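Local structure of bacteriocin (Pseudomonas syringae pv. tomato, 4FZL) at residues A[144-149]-A[174-179]. The protein probably kills rival bacteria by degrading lipid II, the precursor of the peptidoglycan cell wall, and is a calcium-binding colicin M-like bacteriocin. Numbering follows the deposited sequence.
Sequences SSLDVN and GTIDKN. With EDO (1,2-ethanediol), chain G.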
loop_
_atom_site.group_PDB
_atom_site.type_symbol
_atom_site.label_atom_id
_atom_site.label_comp_id
_atom_site.label_asym_id
_atom_site.label_seq_id
_atom_site.Cartn_x
_atom_site.Cartn_y
_atom_site.Cartn_z
ATOM N N SER A 144 21.695 14.563 23.560
ATOM C CA SER A 144 20.423 15.268 23.661
ATOM C C SER A 144 19.377 14.577 22.806
ATOM O O SER A 144 19.695 13.760 21.970
ATOM C CB SER A 144 20.521 16.740 23.226
ATOM O OG SER A 144 21.034 16.841 21.916
ATOM N N SER A 145 18.142 15.002 22.949
ATOM C CA SER A 145 17.027 14.307 22.365
ATOM C C SER A 145 16.470 15.040 21.124
ATOM O O SER A 145 16.553 16.302 21.026
ATOM C CB SER A 145 15.980 14.168 23.461
ATOM O OG SER A 145 15.227 15.349 23.544
ATOM N N LEU A 146 15.886 14.265 20.214
ATOM C CA LEU A 146 15.247 14.811 18.982
ATOM C C LEU A 146 13.903 14.090 18.824
ATOM O O LEU A 146 13.850 12.869 18.910
ATOM C CB LEU A 146 16.079 14.455 17.773
ATOM C CG LEU A 146 15.530 14.876 16.397
ATOM C CD1 LEU A 146 15.823 16.349 16.307
ATOM C CD2 LEU A 146 16.177 14.175 15.253
ATOM N N ASP A 147 12.841 14.813 18.519
ATOM C CA ASP A 147 11.564 14.180 18.270
ATOM C C ASP A 147 10.801 15.140 17.394
ATOM O O ASP A 147 10.128 16.026 17.922
ATOM C CB ASP A 147 10.878 13.840 19.604
ATOM C CG ASP A 147 9.747 12.821 19.511
ATOM O OD1 ASP A 147 9.371 12.488 18.357
ATOM O OD2 ASP A 147 9.236 12.296 20.588
ATOM N N VAL A 148 10.849 14.962 16.086
ATOM C CA VAL A 148 10.188 15.877 15.204
ATOM C C VAL A 148 9.463 15.135 14.102
ATOM O O VAL A 148 9.758 13.973 13.812
ATOM C CB VAL A 148 11.208 16.850 14.606
ATOM C CG1 VAL A 148 11.889 17.633 15.725
ATOM C CG2 VAL A 148 12.224 16.082 13.763
ATOM N N ASN A 149 8.512 15.808 13.494
ATOM C CA ASN A 149 7.709 15.194 12.448
ATOM C C ASN A 149 7.880 15.969 11.142
ATOM O O ASN A 149 8.253 17.157 11.140
ATOM C CB ASN A 149 6.261 15.269 12.829
ATOM C CG ASN A 149 5.970 14.812 14.234
ATOM O OD1 ASN A 149 5.327 15.623 15.082
ATOM N ND2 ASN A 149 6.444 13.677 14.569
ATOM N N GLY A 174 14.801 10.079 18.580
ATOM C CA GLY A 174 15.997 9.490 19.111
ATOM C C GLY A 174 16.867 10.494 19.805
ATOM O O GLY A 174 16.407 11.514 20.335
ATOM N N THR A 175 18.156 10.155 19.852
ATOM C CA THR A 175 19.135 10.951 20.571
ATOM C C THR A 175 20.280 11.321 19.626
ATOM O O THR A 175 20.646 10.561 18.669
ATOM C CB THR A 175 19.625 10.194 21.853
ATOM O OG1 THR A 175 20.255 8.973 21.496
ATOM C CG2 THR A 175 18.448 9.886 22.853
ATOM N N ILE A 176 20.858 12.471 19.915
ATOM C CA ILE A 176 21.990 13.000 19.194
ATOM C C ILE A 176 23.148 13.081 20.161
ATOM O O ILE A 176 22.985 13.584 21.263
ATOM C CB ILE A 176 21.686 14.401 18.698
ATOM C CG1 ILE A 176 20.549 14.367 17.697
ATOM C CG2 ILE A 176 22.938 15.077 18.143
ATOM C CD1 ILE A 176 19.964 15.711 17.459
ATOM N N ASP A 177 24.302 12.560 19.737
ATOM C CA ASP A 177 25.544 12.621 20.491
ATOM C C ASP A 177 26.392 13.577 19.690
ATOM O O ASP A 177 26.608 13.355 18.498
ATOM C CB ASP A 177 26.277 11.256 20.564
ATOM C CG ASP A 177 27.574 11.350 21.371
ATOM O OD1 ASP A 177 27.593 12.067 22.396
ATOM O OD2 ASP A 177 28.583 10.739 20.976
ATOM N N LYS A 178 26.873 14.631 20.338
ATOM C CA LYS A 178 27.697 15.625 19.668
ATOM C C LYS A 178 29.001 15.885 20.446
ATOM O O LYS A 178 28.994 15.859 21.673
ATOM C CB LYS A 178 26.921 16.938 19.533
ATOM C CG LYS A 178 27.652 17.978 18.700
ATOM C CD LYS A 178 26.900 19.295 18.586
ATOM C CE LYS A 178 26.176 19.636 19.872
ATOM N NZ LYS A 178 25.712 21.066 19.965
ATOM N N ASN A 179 30.073 16.125 19.676
ATOM C CA ASN A 179 31.428 16.581 20.098
ATOM C C ASN A 179 31.558 18.025 20.567
ATOM O O ASN A 179 30.703 18.862 20.276
ATOM C CB ASN A 179 32.361 16.535 18.869
ATOM C CG ASN A 179 33.212 15.316 18.814
ATOM O OD1 ASN A 179 33.221 14.500 19.733
ATOM N ND2 ASN A 179 33.961 15.186 17.723
HETATM C C1 EDO G . 11.587 18.397 20.835
HETATM O O1 EDO G . 11.401 17.154 21.546
HETATM C C2 EDO G . 11.951 18.296 19.372
HETATM O O2 EDO G . 13.154 17.605 19.173
#
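G174 faces L146 as an antiparallel hydrogen-bonded pair, which two main-chain bonds define: L146 N gives its hydrogen to G174 O at 2.8 Å, and G174 N gives its own to L146 O at 3.0 Å. Next to L146, D147 N bonds to O2 of a bound 1,2-ethanediol at 2.9 Å. One step on from G174, T175 and S145 form the non-hydrogen-bonded pair, and the strands draw together there: the two CA atoms, T175 CA and S145 CA, are 4.4 Å apart. Here CA-H...O contacts fill in, the shorter running from T175 CA to S144 O at 3.2 Å. The side chains of T175 and S145 share the exposed face of the sheet.

I176 faces S144 in the next hydrogen-bonded pair of the ladder, with a bond in each direction. Its N-H points almost straight at S144 O, with 172° at the hydrogen and 2.7 Å from I176 N to S144 O, while S144 N returns a bond to I176 O. The I176 side chain lies on the buried face with L146. CG1 of I176 is anti to the carbonyl carbon (chi1 -64°), and the extended second torsion (chi2 164°) carries CD1 on to L146 CB at 4.1 Å, a diagonal apolar contact between residues of successive hydrogen-bonded pairs. D177, which binds magnesium in another structure of this protein, bonds through its backbone to T185 of strand 184-197, whereas K178 bonds back to G142 and continues the ladder.

The two segments belong to strands 142-153 and 167-178 of a mixed sheet, with 184-197 on the other side of 167-178. R139 bonds S144 OG and S145 O, F186 of strand 184-197 touches L146 and I176, and helix 129-135 packs over both through I135, with V134 adding to L146.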